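Local coordinates for teichoic acid biosynthesis protein F (PDB 3L7I) that belongs to the bacterial teichoic acid biosynthesis proteins of the TagF family, with two parallel-sheet domains of the GT-B glycosyltransferase type, at residues A[473-476]-A[477-480]; A[516-519]-A[520-523]; A[692-695]-A[696-700]. All coordinates share one frame; numbering follows the deposited sequence.

Interaction 1 of 3, residues A[473-476]-A[477-480]; sequences NRET and SRWD
A type I beta turn from Thr476 to Trp479, at the C-terminal end of helix 465-476, lets the Glu475 carboxylate meet both Arg478 and Trp479. The Glu475 side chain starts with CG anti to the backbone N and bends at chi2 (64°), which brings the carboxylate back beside the turn; its two oxygens then serve different partners. OE1 of Glu475 forms a salt bridge with NH1 of Arg478 at 2.6 Å, on its syn side and near the guanidinium plane; the added bond from Arg478 NE is weak. OE2 of Glu475 receives the indole NE1 of Trp479 at 2.8 Å in a fairly straight bond (163°), from above the carboxylate plane; the carboxylate and indole planes are perpendicular. Thr476 packs over a face of the same indole: its CA is 3.9 Å from the centroid of the five-membered ring. The turn itself is closed by Trp479 N to Thr476 O at 3.0 Å. Arg478 NH1 also reaches Pro428 O, Tyr439 OH and Thr427 N also bind Glu475 OE2, and Thr476 OG1 bonds to Phe497 O. Trp479 meets the rings of Tyr439 and Phe497 edge-to-face, so the turn packs on strand 438-441 through Tyr439, just before strand 481-484 begins.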
ATOM      1  N   ASN A 473      25.580 -23.836   1.109  1.00 60.33           N
ATOM      2  CA  ASN A 473      26.405 -23.495  -0.022  1.00 61.04           C
ATOM      3  C   ASN A 473      26.458 -21.993  -0.158  1.00 61.07           C
ATOM      4  O   ASN A 473      27.497 -21.441  -0.508  1.00 61.17           O
ATOM      5  CB  ASN A 473      25.857 -24.154  -1.300  1.00 62.61           C
ATOM      6  CG  ASN A 473      26.744 -23.910  -2.505  1.00 63.63           C
ATOM      7  OD1 ASN A 473      27.821 -23.313  -2.385  1.00 63.21           O
ATOM      8  ND2 ASN A 473      26.297 -24.360  -3.672  1.00 65.20           N
ATOM      9  N   ARG A 474      25.333 -21.338   0.125  1.00 61.23           N
ATOM     10  CA  ARG A 474      25.236 -19.886   0.090  1.00 61.44           C
ATOM     11  C   ARG A 474      26.228 -19.238   1.065  1.00 60.28           C
ATOM     12  O   ARG A 474      26.879 -18.240   0.732  1.00 60.61           O
ATOM     13  CB  ARG A 474      23.816 -19.436   0.439  1.00 61.91           C
ATOM     14  CG  ARG A 474      22.868 -19.292  -0.731  1.00 63.60           C
ATOM     15  CD  ARG A 474      21.416 -18.982  -0.285  1.00 64.33           C
ATOM     16  NE  ARG A 474      20.435 -19.571  -1.210  1.00 65.94           N
ATOM     17  CZ  ARG A 474      19.287 -18.996  -1.586  1.00 67.50           C
ATOM     18  NH1 ARG A 474      18.961 -17.789  -1.120  1.00 67.68           N
ATOM     19  NH2 ARG A 474      18.464 -19.613  -2.442  1.00 69.11           N
ATOM     20  N   GLU A 475      26.328 -19.799   2.273  1.00 59.13           N
ATOM     21  CA  GLU A 475      27.183 -19.250   3.315  1.00 58.16           C
ATOM     22  C   GLU A 475      28.650 -19.424   2.972  1.00 58.10           C
ATOM     23  O   GLU A 475      29.426 -18.475   3.101  1.00 58.16           O
ATOM     24  CB  GLU A 475      26.871 -19.888   4.669  1.00 57.18           C
ATOM     25  CG  GLU A 475      27.971 -19.772   5.752  1.00 56.21           C
ATOM     26  CD  GLU A 475      28.270 -18.334   6.189  1.00 56.24           C
ATOM     27  OE1 GLU A 475      27.687 -17.406   5.575  1.00 57.03           O
ATOM     28  OE2 GLU A 475      29.089 -18.132   7.124  1.00 55.65           O
ATOM     29  N   THR A 476      29.044 -20.614   2.528  1.00 58.23           N
ATOM     30  CA  THR A 476      30.467 -20.807   2.284  1.00 58.42           C
ATOM     31  C   THR A 476      30.914 -19.985   1.076  1.00 59.69           C
ATOM     32  O   THR A 476      32.075 -19.566   0.993  1.00 60.08           O
ATOM     33  CB  THR A 476      30.861 -22.272   2.096  1.00 58.55           C
ATOM     34  OG1 THR A 476      30.465 -22.711   0.791  1.00 59.74           O
ATOM     35  CG2 THR A 476      30.224 -23.126   3.157  1.00 57.60           C
ATOM     36  N   SER A 477      29.998 -19.738   0.147  1.00 60.53           N
ATOM     37  CA  SER A 477      30.373 -18.960  -1.019  1.00 61.92           C
ATOM     38  C   SER A 477      30.834 -17.556  -0.625  1.00 61.95           C
ATOM     39  O   SER A 477      31.467 -16.869  -1.414  1.00 63.16           O
ATOM     40  CB  SER A 477      29.221 -18.870  -2.026  1.00 62.96           C
ATOM     41  OG  SER A 477      28.359 -17.759  -1.754  1.00 62.96           O
ATOM     42  N   ARG A 478      30.499 -17.128   0.582  1.00 60.83           N
ATOM     43  CA  ARG A 478      30.830 -15.784   1.032  1.00 60.99           C
ATOM     44  C   ARG A 478      32.160 -15.743   1.811  1.00 60.59           C
ATOM     45  O   ARG A 478      32.689 -14.666   2.090  1.00 61.05           O
ATOM     46  CB  ARG A 478      29.709 -15.220   1.924  1.00 60.37           C
ATOM     47  CG  ARG A 478      28.300 -15.369   1.386  1.00 60.82           C
ATOM     48  CD  ARG A 478      27.296 -14.642   2.256  1.00 60.65           C
ATOM     49  NE  ARG A 478      27.262 -15.145   3.630  1.00 59.37           N
ATOM     50  CZ  ARG A 478      26.643 -14.518   4.630  1.00 59.23           C
ATOM     51  NH1 ARG A 478      26.657 -15.021   5.856  1.00 58.23           N
ATOM     52  NH2 ARG A 478      26.018 -13.367   4.395  1.00 60.28           N
ATOM     53  N   TRP A 479      32.665 -16.917   2.190  1.00 59.91           N
ATOM     54  CA  TRP A 479      33.919 -17.004   2.916  1.00 59.73           C
ATOM     55  C   TRP A 479      35.065 -16.674   1.984  1.00 61.28           C
ATOM     56  O   TRP A 479      35.329 -17.409   1.033  1.00 62.08           O
ATOM     57  CB  TRP A 479      34.157 -18.404   3.479  1.00 58.88           C
ATOM     58  CG  TRP A 479      33.157 -18.904   4.479  1.00 57.55           C
ATOM     59  CD1 TRP A 479      32.171 -18.191   5.128  1.00 57.00           C
ATOM     60  CD2 TRP A 479      33.076 -20.232   4.971  1.00 56.86           C
ATOM     61  NE1 TRP A 479      31.472 -19.018   5.978  1.00 56.07           N
ATOM     62  CE2 TRP A 479      32.011 -20.276   5.896  1.00 55.94           C
ATOM     63  CE3 TRP A 479      33.808 -21.391   4.726  1.00 57.15           C
ATOM     64  CZ2 TRP A 479      31.668 -21.427   6.560  1.00 55.30           C
ATOM     65  CZ3 TRP A 479      33.460 -22.531   5.381  1.00 56.47           C
ATOM     66  CH2 TRP A 479      32.399 -22.548   6.288  1.00 55.54           C
ATOM     67  N   ASP A 480      35.754 -15.577   2.263  1.00 62.93           N
ATOM     68  CA  ASP A 480      36.856 -15.145   1.430  1.00 64.83           C
ATOM     69  C   ASP A 480      38.100 -15.940   1.805  1.00 64.03           C
ATOM     70  O   ASP A 480      38.895 -16.310   0.944  1.00 65.50           O
ATOM     71  CB  ASP A 480      37.083 -13.639   1.617  1.00 67.69           C
ATOM     72  CG  ASP A 480      35.889 -12.797   1.161  1.00 68.70           C
ATOM     73  OD1 ASP A 480      35.379 -13.001   0.036  1.00 70.15           O
ATOM     74  OD2 ASP A 480      35.466 -11.922   1.938  1.00 66.87           O
TER

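Interaction 2 of 3, residues A[516-519]-A[520-523]; sequences VNRA and NDQE
Arg518 bends its chain at chi2 (-93°) and chi3, which brings the guanidinium to Asp521, after a first torsion that leaves CG beside the backbone N. Asp521 answers from a rotamer that puts CG anti to its own N (chi1 -161°), and the two side chains run side by side in the same direction. NH1 of Arg518 then reaches OD1 of Asp521 at 3.0 Å, a salt bridge with a single hydrogen bond. The oxygen sits at the guanidinium edge, near its plane, whereas the nitrogen approaches from well above the carboxylate plane; the two planes are 56° apart, so the groups do not form a flat, two-pronged pair. The aliphatic stems also approach, with CD of Arg518 4.1 Å from CB of Asp521.

The backbone between them is a type I beta turn, closed by Asp521 N to Arg518 O at 3.0 Å, with Ala519 and Asn520 at its two middle positions. It joins helix 513-517 to helix 522-531, for which Asp521 is the N-cap: its OD2 accepts a weak hydrogen bond from Tyr524 N. One carboxylate thus serves the salt bridge with one oxygen and the cap with the other, and the start of the helix together with the arginine would be expected to favour its ionised form. The guanidinium of Arg518 also forms a cation-pi contact with the Tyr524 ring. Arg518 and Ala519 both touch Leu614 of helix 609-614, and Ala519 also touches Leu633.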
ATOM      1  N   VAL A 516      50.965 -25.155  21.473  1.00 76.46           N
ATOM      2  CA  VAL A 516      52.317 -25.177  20.937  1.00 78.61           C
ATOM      3  C   VAL A 516      53.287 -24.282  21.733  1.00 81.20           C
ATOM      4  O   VAL A 516      54.403 -24.707  22.068  1.00 83.12           O
ATOM      5  CB  VAL A 516      52.311 -24.779  19.464  1.00 78.63           C
ATOM      6  CG1 VAL A 516      53.703 -24.396  19.020  1.00 81.31           C
ATOM      7  CG2 VAL A 516      51.758 -25.913  18.618  1.00 76.95           C
ATOM      8  N   ASN A 517      52.851 -23.062  22.049  1.00 81.51           N
ATOM      9  CA  ASN A 517      53.706 -22.066  22.704  1.00 84.29           C
ATOM     10  C   ASN A 517      53.791 -22.086  24.238  1.00 85.14           C
ATOM     11  O   ASN A 517      54.646 -21.402  24.804  1.00 87.90           O
ATOM     12  CB  ASN A 517      53.258 -20.663  22.319  1.00 84.69           C
ATOM     13  CG  ASN A 517      53.131 -20.479  20.847  1.00 84.05           C
ATOM     14  OD1 ASN A 517      53.952 -20.979  20.076  1.00 84.82           O
ATOM     15  ND2 ASN A 517      52.096 -19.750  20.432  1.00 82.82           N
ATOM     16  N   ARG A 518      52.919 -22.832  24.913  1.00 83.04           N
ATOM     17  CA  ARG A 518      52.728 -22.645  26.346  1.00 83.64           C
ATOM     18  C   ARG A 518      52.715 -23.919  27.169  1.00 82.76           C
ATOM     19  O   ARG A 518      52.554 -23.856  28.390  1.00 83.25           O
ATOM     20  CB  ARG A 518      51.407 -21.933  26.600  1.00 82.15           C
ATOM     21  CG  ARG A 518      51.345 -20.491  26.137  1.00 83.44           C
ATOM     22  CD  ARG A 518      51.724 -19.569  27.262  1.00 86.01           C
ATOM     23  NE  ARG A 518      50.755 -18.494  27.427  1.00 85.88           N
ATOM     24  CZ  ARG A 518      50.750 -17.657  28.461  1.00 87.88           C
ATOM     25  NH1 ARG A 518      51.658 -17.779  29.427  1.00 90.15           N
ATOM     26  NH2 ARG A 518      49.828 -16.701  28.534  1.00 87.84           N
ATOM     27  N   ALA A 519      52.855 -25.072  26.522  1.00 81.58           N
ATOM     28  CA  ALA A 519      52.743 -26.334  27.250  1.00 80.63           C
ATOM     29  C   ALA A 519      53.790 -26.460  28.371  1.00 83.18           C
ATOM     30  O   ALA A 519      53.640 -27.277  29.291  1.00 82.69           O
ATOM     31  CB  ALA A 519      52.809 -27.509  26.309  1.00 79.41           C
ATOM     32  N   ASN A 520      54.836 -25.637  28.313  1.00 96.21           N
ATOM     33  CA  ASN A 520      55.891 -25.707  29.330  1.00 99.28           C
ATOM     34  C   ASN A 520      56.005 -24.470  30.218  1.00100.66           C
ATOM     35  O   ASN A 520      56.918 -24.362  31.034  1.00103.67           O
ATOM     36  CB  ASN A 520      57.233 -26.066  28.693  1.00104.56           C
ATOM     37  CG  ASN A 520      57.249 -27.481  28.143  1.00104.25           C
ATOM     38  OD1 ASN A 520      57.858 -28.377  28.730  1.00105.88           O
ATOM     39  ND2 ASN A 520      56.554 -27.699  27.027  1.00102.50           N
ATOM     40  N   ASP A 521      55.054 -23.555  30.057  1.00 89.92           N
ATOM     41  CA  ASP A 521      54.941 -22.371  30.898  1.00 91.77           C
ATOM     42  C   ASP A 521      54.282 -22.780  32.218  1.00 90.98           C
ATOM     43  O   ASP A 521      53.054 -22.845  32.325  1.00 88.39           O
ATOM     44  CB  ASP A 521      54.098 -21.318  30.171  1.00 90.66           C
ATOM     45  CG  ASP A 521      54.295 -19.915  30.720  1.00 93.47           C
ATOM     46  OD1 ASP A 521      54.364 -18.972  29.897  1.00 94.20           O
ATOM     47  OD2 ASP A 521      54.372 -19.754  31.960  1.00 95.06           O
ATOM     48  N   GLN A 522      55.099 -23.073  33.222  1.00100.32           N
ATOM     49  CA  GLN A 522      54.576 -23.621  34.463  1.00 97.95           C
ATOM     50  C   GLN A 522      53.761 -22.627  35.282  1.00 98.02           C
ATOM     51  O   GLN A 522      52.876 -23.026  36.027  1.00 95.35           O
ATOM     52  CB  GLN A 522      55.697 -24.235  35.284  1.00100.35           C
ATOM     53  CG  GLN A 522      55.921 -25.687  34.951  1.00 98.72           C
ATOM     54  CD  GLN A 522      55.132 -26.612  35.867  1.00 94.96           C
ATOM     55  OE1 GLN A 522      55.064 -26.379  37.081  1.00 95.27           O
ATOM     56  NE2 GLN A 522      54.550 -27.680  35.301  1.00 91.91           N
ATOM     57  N   GLU A 523      54.035 -21.340  35.134  1.00 96.24           N
ATOM     58  CA  GLU A 523      53.268 -20.332  35.856  1.00 97.48           C
ATOM     59  C   GLU A 523      51.850 -20.271  35.302  1.00 94.35           C
ATOM     60  O   GLU A 523      50.877 -20.188  36.048  1.00 93.48           O
ATOM     61  CB  GLU A 523      53.945 -18.966  35.749  1.00102.79           C
ATOM     62  CG  GLU A 523      53.487 -17.940  36.778  1.00105.91           C
ATOM     63  CD  GLU A 523      54.299 -16.647  36.715  1.00111.83           C
ATOM     64  OE1 GLU A 523      54.331 -15.911  37.727  1.00115.92           O
ATOM     65  OE2 GLU A 523      54.914 -16.368  35.658  1.00112.89           O
TER

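Interaction 3 of 3, residues A[692-695]-A[696-700]; sequences DAFY and DRFCS
Phe694 and Phe698, one turn apart near the C-terminal end of helix 688-698, set their rings obliquely against each other, with planes 49° apart and centroids separated by 4.8 Å. Phe698 brings its CD2 over one face of the Phe694 ring, displaced toward the rim, and this atom lies 3.7 Å from Phe694 CE1. The side chains cross at about a right angle, Phe694 leaving with CG anti to its backbone N (chi1 -172°) and Phe698 with CG beside the N. Cys699 comes in between Phe694 and Tyr695. Its SG lies 5.2 Å from the Phe694 centroid and 5.5 Å from that of Tyr695, oblique to each ring, while its CB touches Tyr695 CD1 at 3.8 Å. Backbone bonds run alongside, Phe698 N to Phe694 O at 3.1 Å and Cys699 N to Tyr695 O at 3.3 Å. Beyond the segments, Phe698 meets Tyr488 edge-to-face and also Phe628, and Tyr695 forms a cation-pi contact with Lys634. No side-chain hydrogen bond or salt bridge joins the two segments, so among side chains the contact depends on dispersion and on weak sulfur-aromatic attraction, while the polar backbone atoms of the buried Phe698 are paired, its N with Phe694 O and its O with Asn486 ND2.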
ATOM      1  N   ASP A 692      52.589 -40.718  17.459  1.00 90.77           N
ATOM      2  CA  ASP A 692      53.442 -40.039  16.498  1.00 92.56           C
ATOM      3  C   ASP A 692      52.804 -40.031  15.106  1.00 92.81           C
ATOM      4  O   ASP A 692      52.806 -39.012  14.435  1.00 92.31           O
ATOM      5  CB  ASP A 692      54.848 -40.662  16.480  1.00 96.17           C
ATOM      6  CG  ASP A 692      55.652 -40.371  17.761  1.00 96.09           C
ATOM      7  OD1 ASP A 692      55.302 -39.410  18.479  1.00 93.48           O
ATOM      8  OD2 ASP A 692      56.641 -41.104  18.041  1.00 98.77           O
ATOM      9  N   ALA A 693      52.239 -41.155  14.681  1.00 93.64           N
ATOM     10  CA  ALA A 693      51.591 -41.214  13.373  1.00 93.99           C
ATOM     11  C   ALA A 693      50.453 -40.196  13.303  1.00 90.61           C
ATOM     12  O   ALA A 693      50.290 -39.489  12.304  1.00 90.58           O
ATOM     13  CB  ALA A 693      51.064 -42.604  13.101  1.00 95.21           C
ATOM     14  N   PHE A 694      49.669 -40.137  14.376  1.00 87.90           N
ATOM     15  CA  PHE A 694      48.524 -39.244  14.474  1.00 84.65           C
ATOM     16  C   PHE A 694      48.994 -37.794  14.493  1.00 83.68           C
ATOM     17  O   PHE A 694      48.384 -36.933  13.868  1.00 82.28           O
ATOM     18  CB  PHE A 694      47.736 -39.573  15.749  1.00 82.39           C
ATOM     19  CG  PHE A 694      46.439 -38.865  15.866  1.00 79.26           C
ATOM     20  CD1 PHE A 694      45.291 -39.421  15.349  1.00 78.66           C
ATOM     21  CD2 PHE A 694      46.356 -37.650  16.514  1.00 77.03           C
ATOM     22  CE1 PHE A 694      44.073 -38.766  15.463  1.00 75.87           C
ATOM     23  CE2 PHE A 694      45.146 -36.991  16.636  1.00 74.25           C
ATOM     24  CZ  PHE A 694      44.000 -37.554  16.106  1.00 73.67           C
ATOM     25  N   TYR A 695      50.079 -37.518  15.212  1.00 84.54           N
ATOM     26  CA  TYR A 695      50.617 -36.161  15.276  1.00 83.92           C
ATOM     27  C   TYR A 695      51.178 -35.743  13.930  1.00 85.96           C
ATOM     28  O   TYR A 695      51.170 -34.572  13.582  1.00 85.09           O
ATOM     29  CB  TYR A 695      51.711 -36.048  16.335  1.00 84.76           C
ATOM     30  CG  TYR A 695      52.439 -34.723  16.308  1.00 84.79           C
ATOM     31  CD1 TYR A 695      52.025 -33.668  17.101  1.00 82.16           C
ATOM     32  CD2 TYR A 695      53.534 -34.527  15.487  1.00 87.61           C
ATOM     33  CE1 TYR A 695      52.689 -32.457  17.082  1.00 82.33           C
ATOM     34  CE2 TYR A 695      54.201 -33.324  15.462  1.00 87.81           C
ATOM     35  CZ  TYR A 695      53.779 -32.295  16.260  1.00 85.17           C
ATOM     36  OH  TYR A 695      54.449 -31.094  16.236  1.00 85.51           O
ATOM     37  N   ASP A 696      51.685 -36.704  13.176  1.00 88.85           N
ATOM     38  CA  ASP A 696      52.249 -36.394  11.876  1.00 91.13           C
ATOM     39  C   ASP A 696      51.119 -35.989  10.969  1.00 89.57           C
ATOM     40  O   ASP A 696      51.224 -35.013  10.239  1.00 89.60           O
ATOM     41  CB  ASP A 696      52.965 -37.612  11.276  1.00 94.70           C
ATOM     42  CG  ASP A 696      54.355 -37.820  11.852  1.00 97.07           C
ATOM     43  OD1 ASP A 696      54.838 -36.931  12.595  1.00 96.14           O
ATOM     44  OD2 ASP A 696      54.966 -38.876  11.550  1.00100.00           O
ATOM     45  N   ARG A 697      50.029 -36.745  11.035  1.00 88.28           N
ATOM     46  CA  ARG A 697      48.960 -36.640  10.051  1.00 87.39           C
ATOM     47  C   ARG A 697      48.040 -35.431  10.262  1.00 84.09           C
ATOM     48  O   ARG A 697      47.600 -34.817   9.298  1.00 83.81           O
ATOM     49  CB  ARG A 697      48.140 -37.932  10.014  1.00 87.51           C
ATOM     50  CG  ARG A 697      47.196 -37.998   8.842  1.00 87.41           C
ATOM     51  CD  ARG A 697      46.394 -39.284   8.774  1.00 87.77           C
ATOM     52  NE  ARG A 697      45.418 -39.204   7.684  1.00 87.45           N
ATOM     53  CZ  ARG A 697      44.437 -40.077   7.453  1.00 87.33           C
ATOM     54  NH1 ARG A 697      44.268 -41.135   8.236  1.00 87.51           N
ATOM     55  NH2 ARG A 697      43.615 -39.883   6.428  1.00 87.13           N
ATOM     56  N   PHE A 698      47.758 -35.080  11.513  1.00 81.72           N
ATOM     57  CA  PHE A 698      46.745 -34.081  11.784  1.00 78.58           C
ATOM     58  C   PHE A 698      47.240 -32.848  12.523  1.00 77.35           C
ATOM     59  O   PHE A 698      46.566 -31.820  12.510  1.00 75.20           O
ATOM     60  CB  PHE A 698      45.598 -34.711  12.559  1.00 76.50           C
ATOM     61  CG  PHE A 698      45.062 -35.945  11.931  1.00 77.70           C
ATOM     62  CD1 PHE A 698      44.211 -35.869  10.850  1.00 77.48           C
ATOM     63  CD2 PHE A 698      45.403 -37.196  12.425  1.00 79.17           C
ATOM     64  CE1 PHE A 698      43.715 -37.028  10.257  1.00 78.77           C
ATOM     65  CE2 PHE A 698      44.908 -38.348  11.847  1.00 80.43           C
ATOM     66  CZ  PHE A 698      44.063 -38.266  10.760  1.00 80.26           C
ATOM     67  N   CYS A 699      48.396 -32.926  13.169  1.00 78.75           N
ATOM     68  CA  CYS A 699      48.787 -31.827  14.047  1.00 77.47           C
ATOM     69  C   CYS A 699      50.103 -31.174  13.682  1.00 79.66           C
ATOM     70  O   CYS A 699      50.541 -30.240  14.359  1.00 78.96           O
ATOM     71  CB  CYS A 699      48.854 -32.299  15.494  1.00 76.56           C
ATOM     72  SG  CYS A 699      47.676 -33.592  15.889  1.00 75.39           S
ATOM     73  N   SER A 700      50.728 -31.662  12.618  1.00 82.46           N
ATOM     74  CA  SER A 700      52.073 -31.226  12.255  1.00 85.10           C
ATOM     75  C   SER A 700      52.097 -29.769  11.808  1.00 84.39           C
ATOM     76  O   SER A 700      53.117 -29.099  11.900  1.00 85.81           O
ATOM     77  CB  SER A 700      52.626 -32.111  11.136  1.00 88.34           C
ATOM     78  OG  SER A 700      51.909 -31.900   9.930  1.00 88.18           O
TER

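Along the chain the three contacts follow in series, none nested in or crossing another, and each spans adjoining residues, so none closes a long loop. Interaction 1 turns the chain from helix 465-476 toward strand 481-484 of the seven-stranded parallel sheet. Interaction 2 lies after the last strand of that sheet, at the turn between helices 513-517 and 522-531 that leads to strand 539-543, the first of the six-stranded sheet. Interaction 3, on helix 688-698, follows that second sheet and reaches back to Asn486 and Tyr488 beside the first. Interactions 2 and 3 come within about 6 Å at their nearest atoms without touching, whereas the centres of interactions 1 and 2 are 36 Å apart.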